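Local atomic coordinates of toxin FitB (Neisseria gonorrhoeae, PDB entry 2H1C), a protein that acts as the toxin of a type II toxin-antitoxin pair, a presumed PIN-domain ribonuclease that joins FitA in a promoter-binding complex and slows bacterial passage through epithelial cells. Residues Ile38-Ala41 and Glu42-Gly46; Val58-Glu61 and Arg62-Ser66; Ile100-Ala103 and Asp104-Ala108; Ser27-Leu30 and Glu31-Tyr34. All blocks are in the same frame, centred on the assembly; numbering follows the deposited sequence.

Interaction 1: Ile38-Ala41 and Glu42-Gly46; sequences ITVA and ELRLG
Val40 and Arg44, one turn apart on the helix that spans residues 37-48, lie side by side and point the same way, so that a methyl group backs a guanidinium. Val40 CG1, set anti to its backbone N (chi1 175°), sits over one face of that group toward its rim, 3.7 Å from Arg44 NH1. The arginine chain runs extended from CG to NE, which carries its charge past the valine. Its polar atoms find acceptors elsewhere: NE forms a salt bridge with Glu64, and NH2 forms another with Glu80 of the second subunit.

Glu42 shows the same division between stem and tip. Its CG packs against the carbonyl of Ile38, and OE2 passes 3.9 Å from Ile38 CG2, the two side chains crossing at a slant. OE1 is hydrogen-bonded to the hydroxyl of Thr6. Thr39 and Leu43 also run alongside each other, with Thr39 CG2 4.1 Å from Leu43 CD1.

Four carbonyls are satisfied within the helix: Ile38 O by Glu42 N, Thr39 O by Leu43 N, Val40 O by Arg44 N and Ala41 O by Leu45 N, at 2.8 to 3.0 Å. Ile38 N bonds instead to Ser36 OG, just before the helix. Thr39 also belongs to a magnesium site seen in the crystal with Leu4 and Ser36.

The main chain thus bonds along the helix, and the charged tips bond outward. The buried guanidinium, covered on one face by a methyl and paired with carboxylates from both subunits, would be expected to stay charged and to tie this helix to its neighbour and to the dimer interface.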
# COMPACT_ATOMS: atom_id res chain seq x y z
N ILE A 38 -0.45 5.64 2.89
CA ILE A 38 -1.60 4.71 2.82
C ILE A 38 -2.83 5.33 3.51
O ILE A 38 -3.95 5.24 3.00
CB ILE A 38 -1.27 3.35 3.52
CG1 ILE A 38 -0.18 2.60 2.73
CG2 ILE A 38 -2.54 2.50 3.65
CD1 ILE A 38 -0.61 2.14 1.34
N THR A 39 -2.61 5.95 4.67
CA THR A 39 -3.68 6.60 5.43
C THR A 39 -4.19 7.82 4.65
O THR A 39 -5.40 8.08 4.61
CB THR A 39 -3.16 7.02 6.82
OG1 THR A 39 -2.72 5.85 7.51
CG2 THR A 39 -4.24 7.70 7.64
N VAL A 40 -3.29 8.56 4.02
CA VAL A 40 -3.69 9.73 3.25
C VAL A 40 -4.57 9.25 2.09
O VAL A 40 -5.58 9.88 1.76
CB VAL A 40 -2.47 10.51 2.70
CG1 VAL A 40 -2.93 11.64 1.79
CG2 VAL A 40 -1.65 11.10 3.87
N ALA A 41 -4.21 8.11 1.49
CA ALA A 41 -5.01 7.58 0.38
C ALA A 41 -6.41 7.20 0.87
O ALA A 41 -7.42 7.44 0.18
CB ALA A 41 -4.34 6.37 -0.21
N GLU A 42 -6.48 6.57 2.04
CA GLU A 42 -7.78 6.16 2.58
C GLU A 42 -8.62 7.36 2.98
O GLU A 42 -9.84 7.34 2.79
CB GLU A 42 -7.59 5.23 3.79
CG GLU A 42 -6.69 4.02 3.50
CD GLU A 42 -6.54 3.10 4.70
OE1 GLU A 42 -6.62 3.61 5.85
OE2 GLU A 42 -6.33 1.88 4.49
N LEU A 43 -7.99 8.40 3.54
CA LEU A 43 -8.73 9.61 3.90
C LEU A 43 -9.28 10.25 2.63
O LEU A 43 -10.46 10.61 2.57
CB LEU A 43 -7.82 10.62 4.61
CG LEU A 43 -7.38 10.16 6.00
CD1 LEU A 43 -6.31 11.09 6.57
CD2 LEU A 43 -8.61 10.13 6.90
N ARG A 44 -8.43 10.39 1.61
CA ARG A 44 -8.89 10.99 0.36
C ARG A 44 -10.00 10.18 -0.30
O ARG A 44 -10.93 10.76 -0.86
CB ARG A 44 -7.71 11.17 -0.61
CG ARG A 44 -6.80 12.37 -0.26
CD ARG A 44 -5.49 12.34 -1.05
NE ARG A 44 -4.79 13.62 -0.99
CZ ARG A 44 -3.51 13.80 -1.30
NH1 ARG A 44 -2.76 12.76 -1.69
NH2 ARG A 44 -2.98 15.02 -1.24
N LEU A 45 -9.92 8.85 -0.22
CA LEU A 45 -10.95 7.99 -0.83
C LEU A 45 -12.27 8.16 -0.08
O LEU A 45 -13.34 8.28 -0.69
CB LEU A 45 -10.49 6.53 -0.79
CG LEU A 45 -11.49 5.49 -1.27
CD1 LEU A 45 -11.98 5.83 -2.68
CD2 LEU A 45 -10.84 4.11 -1.24
N GLY A 46 -12.18 8.19 1.25
CA GLY A 46 -13.37 8.35 2.07
C GLY A 46 -14.10 9.63 1.73
O GLY A 46 -15.33 9.65 1.58

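Interaction 2: Val58-Glu61 and Arg62-Ser66; sequences VLHE and RLEQS
Glu64 reaches across to one face of the imidazole of His60, one turn earlier, in a CH-pi contact that brings Glu64 CG to 4.0 Å from the ring centroid. Torsions on both residues make this possible. His60 swings its ring anti to the backbone N (chi1 171°). In Glu64, chi1 (-59°) sets CG anti to the carbonyl carbon and over the ring, and a bend at chi2 then takes the carboxylate on to a salt bridge with Arg44. The ring and carboxylate planes stand 40° apart.

On the neighbouring side of the helix, the first torsion of Glu61 places its CG in the guanidinium plane of Arg62, at the group's edge, 3.4 Å from Arg62 NH1. Arg62 CG packs 3.5 Å from Val58 O. Farther out, and beyond this helix, Arg62 NE is paired in a salt bridge with an acidic side chain of the bound peptide.

Beneath these side chains the helical ladder continues, with Glu64 N bonded to His60 O at 3.0 Å and Gln65 N to Glu61 O at 2.8 Å.

Glu64 and Arg62 thus use their methylenes for contacts along the helix and send their charge elsewhere: Glu64 to the preceding helix, Arg62 to the peptide partner.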
# COMPACT_ATOMS: atom_id res chain seq x y z
N VAL A 58 -16.64 20.74 0.37
CA VAL A 58 -16.06 21.45 1.48
C VAL A 58 -14.98 20.64 2.17
O VAL A 58 -13.91 21.16 2.45
CB VAL A 58 -17.12 21.84 2.53
CG1 VAL A 58 -16.44 22.42 3.75
CG2 VAL A 58 -18.11 22.86 1.92
N LEU A 59 -15.25 19.36 2.47
CA LEU A 59 -14.25 18.53 3.15
C LEU A 59 -13.01 18.28 2.28
O LEU A 59 -11.89 18.17 2.80
CB LEU A 59 -14.89 17.20 3.60
CG LEU A 59 -14.05 16.20 4.40
CD1 LEU A 59 -13.43 16.90 5.61
CD2 LEU A 59 -14.91 15.04 4.86
N HIS A 60 -13.20 18.20 0.97
CA HIS A 60 -12.07 18.00 0.08
C HIS A 60 -11.15 19.22 0.23
O HIS A 60 -9.94 19.08 0.40
CB HIS A 60 -12.55 17.85 -1.37
CG HIS A 60 -11.44 17.86 -2.37
ND1 HIS A 60 -10.88 19.03 -2.84
CD2 HIS A 60 -10.73 16.86 -2.94
CE1 HIS A 60 -9.88 18.75 -3.66
NE2 HIS A 60 -9.77 17.43 -3.73
N GLU A 61 -11.74 20.41 0.21
CA GLU A 61 -10.99 21.66 0.35
C GLU A 61 -10.25 21.68 1.69
O GLU A 61 -9.07 22.00 1.75
CB GLU A 61 -11.93 22.87 0.28
CG GLU A 61 -11.27 24.21 0.59
CD GLU A 61 -10.55 24.82 -0.61
OE1 GLU A 61 -11.22 25.10 -1.63
OE2 GLU A 61 -9.31 25.01 -0.53
N ARG A 62 -10.95 21.33 2.77
CA ARG A 62 -10.33 21.35 4.07
C ARG A 62 -9.22 20.31 4.21
O ARG A 62 -8.17 20.59 4.80
CB ARG A 62 -11.37 21.14 5.16
CG ARG A 62 -12.30 22.32 5.29
CD ARG A 62 -11.54 23.57 5.70
NE ARG A 62 -12.46 24.70 5.86
CZ ARG A 62 -12.95 25.41 4.85
NH1 ARG A 62 -12.59 25.13 3.60
NH2 ARG A 62 -13.81 26.39 5.08
N LEU A 63 -9.44 19.13 3.66
CA LEU A 63 -8.40 18.10 3.74
C LEU A 63 -7.13 18.55 3.02
O LEU A 63 -6.03 18.52 3.59
CB LEU A 63 -8.89 16.79 3.11
CG LEU A 63 -7.87 15.64 3.14
CD1 LEU A 63 -7.48 15.32 4.59
CD2 LEU A 63 -8.47 14.42 2.47
N GLU A 64 -7.29 18.98 1.78
CA GLU A 64 -6.15 19.37 0.97
C GLU A 64 -5.46 20.68 1.38
O GLU A 64 -4.22 20.76 1.41
CB GLU A 64 -6.57 19.46 -0.50
CG GLU A 64 -7.13 18.15 -1.10
CD GLU A 64 -6.16 16.97 -1.00
OE1 GLU A 64 -4.93 17.19 -1.02
OE2 GLU A 64 -6.63 15.81 -0.93
N GLN A 65 -6.26 21.69 1.71
CA GLN A 65 -5.71 23.00 2.06
C GLN A 65 -5.50 23.33 3.53
O GLN A 65 -4.80 24.29 3.85
CB GLN A 65 -6.58 24.11 1.45
CG GLN A 65 -6.56 24.17 -0.08
CD GLN A 65 -5.14 24.34 -0.63
OE1 GLN A 65 -4.53 23.38 -1.11
NE2 GLN A 65 -4.62 25.56 -0.54
N SER A 66 -6.10 22.55 4.42
CA SER A 66 -5.97 22.83 5.85
C SER A 66 -5.38 21.70 6.68
O SER A 66 -4.58 21.94 7.59
CB SER A 66 -7.33 23.19 6.44
OG SER A 66 -7.82 24.41 5.92

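Interaction 3: Ile100-Ala103 and Asp104-Ala108; sequences IAAA and DGYIA
Tyr106 lays one face of its ring, toward the rim, against the carbonyl oxygen of Ala102, one turn earlier at the start of the helix spanning residues 102-114. The same oxygen is held by the tyrosine's own N-H, with Ala102 O 2.9 Å from Tyr106 N.

Ala103 takes part mainly through its backbone. Its carbonyl receives only weak bonds, from Tyr106 N and from Ile107 N, while Ile107 CG1 rests 3.6 Å from Ala103 O.

Asp104 meets the residues before it at CB, which lies 3.8 Å from Ala101 O. It turns its CG anti to the carbonyl carbon (chi1 -72°), which carries the carboxylate back toward the helix start. There a water bridges the turn: it donates to Asp104 OD1 and accepts from Ala101 N, at 2.7 Å from each of the two atoms. OD1 is also hydrogen-bonded to the hydroxyl of Ser125. Ala101, at the N-cap position, accepts through its O from Gly105 N at 2.8 Å.

Asp104 is a predicted magnesium ligand of this PIN-domain toxin. The water and Ser125 both bond to OD1, which would restrain the carboxylate's rotation, so that they act as a second shell positioning the predicted ligand.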
# COMPACT_ATOMS: atom_id res chain seq x y z
N ILE A 100 -3.02 -10.40 10.86
CA ILE A 100 -2.68 -9.05 10.40
C ILE A 100 -3.11 -8.91 8.94
O ILE A 100 -2.61 -9.62 8.06
CB ILE A 100 -1.15 -8.77 10.47
CG1 ILE A 100 -0.64 -8.99 11.89
CG2 ILE A 100 -0.86 -7.34 10.03
CD1 ILE A 100 0.85 -8.76 12.05
N ALA A 101 -4.04 -8.00 8.68
CA ALA A 101 -4.54 -7.76 7.33
C ALA A 101 -3.51 -6.92 6.57
O ALA A 101 -2.68 -6.25 7.19
CB ALA A 101 -5.88 -7.03 7.39
N ALA A 102 -3.57 -6.95 5.24
CA ALA A 102 -2.62 -6.19 4.43
C ALA A 102 -2.56 -4.70 4.81
O ALA A 102 -1.47 -4.16 5.04
CB ALA A 102 -2.98 -6.33 2.94
N ALA A 103 -3.72 -4.05 4.85
CA ALA A 103 -3.83 -2.63 5.18
C ALA A 103 -3.14 -2.28 6.49
O ALA A 103 -2.36 -1.32 6.55
CB ALA A 103 -5.30 -2.23 5.26
N ASP A 104 -3.41 -3.06 7.53
CA ASP A 104 -2.79 -2.81 8.83
C ASP A 104 -1.31 -3.12 8.74
O ASP A 104 -0.48 -2.45 9.35
CB ASP A 104 -3.45 -3.68 9.91
CG ASP A 104 -4.86 -3.21 10.25
OD1 ASP A 104 -5.64 -4.00 10.82
OD2 ASP A 104 -5.20 -2.05 9.95
N GLY A 105 -0.97 -4.13 7.94
CA GLY A 105 0.42 -4.49 7.77
C GLY A 105 1.23 -3.35 7.17
O GLY A 105 2.37 -3.13 7.57
N TYR A 106 0.66 -2.63 6.20
CA TYR A 106 1.39 -1.51 5.58
C TYR A 106 1.73 -0.43 6.60
O TYR A 106 2.85 0.10 6.62
CB TYR A 106 0.56 -0.87 4.47
CG TYR A 106 0.31 -1.77 3.30
CD1 TYR A 106 -0.87 -1.70 2.58
CD2 TYR A 106 1.26 -2.72 2.91
CE1 TYR A 106 -1.12 -2.55 1.50
CE2 TYR A 106 1.03 -3.58 1.83
CZ TYR A 106 -0.16 -3.48 1.14
OH TYR A 106 -0.41 -4.34 0.08
N ILE A 107 0.75 -0.11 7.43
CA ILE A 107 0.92 0.91 8.45
C ILE A 107 1.91 0.44 9.50
O ILE A 107 2.80 1.19 9.87
CB ILE A 107 -0.43 1.24 9.10
CG1 ILE A 107 -1.37 1.81 8.03
CG2 ILE A 107 -0.24 2.28 10.20
CD1 ILE A 107 -2.75 2.13 8.53
N ALA A 108 1.77 -0.80 9.95
CA ALA A 108 2.69 -1.30 10.96
C ALA A 108 4.13 -1.31 10.47
O ALA A 108 5.04 -0.93 11.21
CB ALA A 108 2.26 -2.70 11.41
O HOH W 1 -5.65 -6.70 10.38

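Interaction 4: Ser27-Leu30 and Glu31-Tyr34; sequences SLIL and EDVY
Leu28 and Val33 meet across a tight bend of the chain, their side chains crossing at about a right angle. Followed outward, Val33 shows how the bend is filled. Its CB lies 3.5 Å from Leu30 O, the carbonyl that also takes the valine's own N-H. With chi1 at -174°, the branch CG2 is anti to the carbonyl carbon and turns back into the bend, where Val33 CG2 approaches Ile29 O at 3.5 Å and Leu28 CD1 at 3.8 Å. Leu28 offers it CB as well as that methyl, so the branch rests against the leucine near both its root and its tip. Beyond the bend, Val33 packs on Phe71 and on Leu4 of the neighbouring strand.

Two backbone bonds shape the turn. Asp32 N donates to Ile29 O at 2.9 Å, and Val33 N donates to Leu30 O at the same length. In the second, the donor stands 55° out of the carbonyl plane, off the lone-pair direction, as a tight turn of this kind imposes. On the exposed side, Glu31 bends at chi2 (62°) and brings OE1 to 3.3 Å from Ile29 CG2, while Asp32 OD2 lies 3.9 Å from Ile29 CB.

Successive bonds from a residue to the third one before it are the signature of a short 3-10 turn. Here it joins helix 19-27 to strand 33-36, and backbone bonds from Asp32 and Tyr34 to Ile2 set the new strand beside strand 2-4: an alpha-to-beta connection of the parallel sheet at the heart of the PIN domain.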
# COMPACT_ATOMS: atom_id res chain seq x y z
N SER A 27 -2.56 17.22 22.80
CA SER A 27 -1.39 17.22 23.66
C SER A 27 -0.12 16.90 22.88
O SER A 27 0.99 17.03 23.40
CB SER A 27 -1.55 16.19 24.78
OG SER A 27 -1.49 14.85 24.27
N LEU A 28 -0.27 16.49 21.63
CA LEU A 28 0.89 16.13 20.81
C LEU A 28 1.63 17.30 20.20
O LEU A 28 1.04 18.35 19.92
CB LEU A 28 0.45 15.19 19.68
CG LEU A 28 -0.33 13.93 20.06
CD1 LEU A 28 -0.71 13.20 18.77
CD2 LEU A 28 0.49 13.04 20.98
N ILE A 29 2.94 17.13 19.99
CA ILE A 29 3.73 18.17 19.33
C ILE A 29 3.62 17.80 17.85
O ILE A 29 4.02 16.70 17.46
CB ILE A 29 5.22 18.14 19.74
CG1 ILE A 29 5.37 18.65 21.18
CG2 ILE A 29 6.04 19.00 18.80
CD1 ILE A 29 4.81 17.72 22.20
N LEU A 30 3.06 18.70 17.05
CA LEU A 30 2.83 18.43 15.62
C LEU A 30 3.99 17.84 14.84
O LEU A 30 3.82 16.88 14.07
CB LEU A 30 2.37 19.70 14.93
CG LEU A 30 1.88 19.59 13.49
CD1 LEU A 30 0.75 18.58 13.40
CD2 LEU A 30 1.43 20.96 12.99
N GLU A 31 5.18 18.42 15.02
CA GLU A 31 6.37 17.95 14.32
C GLU A 31 6.71 16.49 14.57
O GLU A 31 7.46 15.88 13.81
CB GLU A 31 7.57 18.81 14.72
CG GLU A 31 7.51 20.28 14.30
CD GLU A 31 6.35 21.06 14.92
OE1 GLU A 31 6.01 20.83 16.11
OE2 GLU A 31 5.79 21.93 14.22
N ASP A 32 6.18 15.94 15.66
CA ASP A 32 6.43 14.56 16.06
C ASP A 32 5.32 13.62 15.60
O ASP A 32 5.30 12.45 16.00
CB ASP A 32 6.57 14.47 17.59
CG ASP A 32 7.73 15.30 18.15
OD1 ASP A 32 8.48 15.92 17.36
OD2 ASP A 32 7.88 15.33 19.39
N VAL A 33 4.39 14.12 14.79
CA VAL A 33 3.28 13.30 14.32
C VAL A 33 3.37 13.08 12.81
O VAL A 33 3.50 14.03 12.05
CB VAL A 33 1.94 13.95 14.68
CG1 VAL A 33 0.80 13.00 14.32
CG2 VAL A 33 1.90 14.25 16.18
N TYR A 34 3.29 11.81 12.40
CA TYR A 34 3.39 11.44 10.99
C TYR A 34 2.14 10.72 10.44
O TYR A 34 1.30 10.22 11.20
CB TYR A 34 4.58 10.49 10.79
CG TYR A 34 5.92 11.09 11.12
CD1 TYR A 34 6.30 11.32 12.45
CD2 TYR A 34 6.77 11.51 10.10
CE1 TYR A 34 7.50 11.96 12.76
CE2 TYR A 34 7.98 12.16 10.39
CZ TYR A 34 8.33 12.38 11.72
OH TYR A 34 9.50 13.06 12.02

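Overall arrangement
The four contacts follow the chain in the order interaction 4, interaction 1, interaction 2, interaction 3, all within one PIN domain. Interaction 4 leads into strand 33-36 of the parallel sheet, and helix 37-48, carrying interaction 1, follows directly; their centres lie about 20 Å apart. Interaction 1 is the hub. It touches interaction 2, on helix 53-67, through the salt bridge between Arg44 and Glu64, and it packs on interaction 3, on helix 102-114, with centres about 13 and 14 Å away respectively. Interactions 2 and 3 do not meet, standing about 26 Å apart between centres. Helix 37-48 thus links the peptide-binding helix to the one bearing the predicted magnesium ligand Asp104.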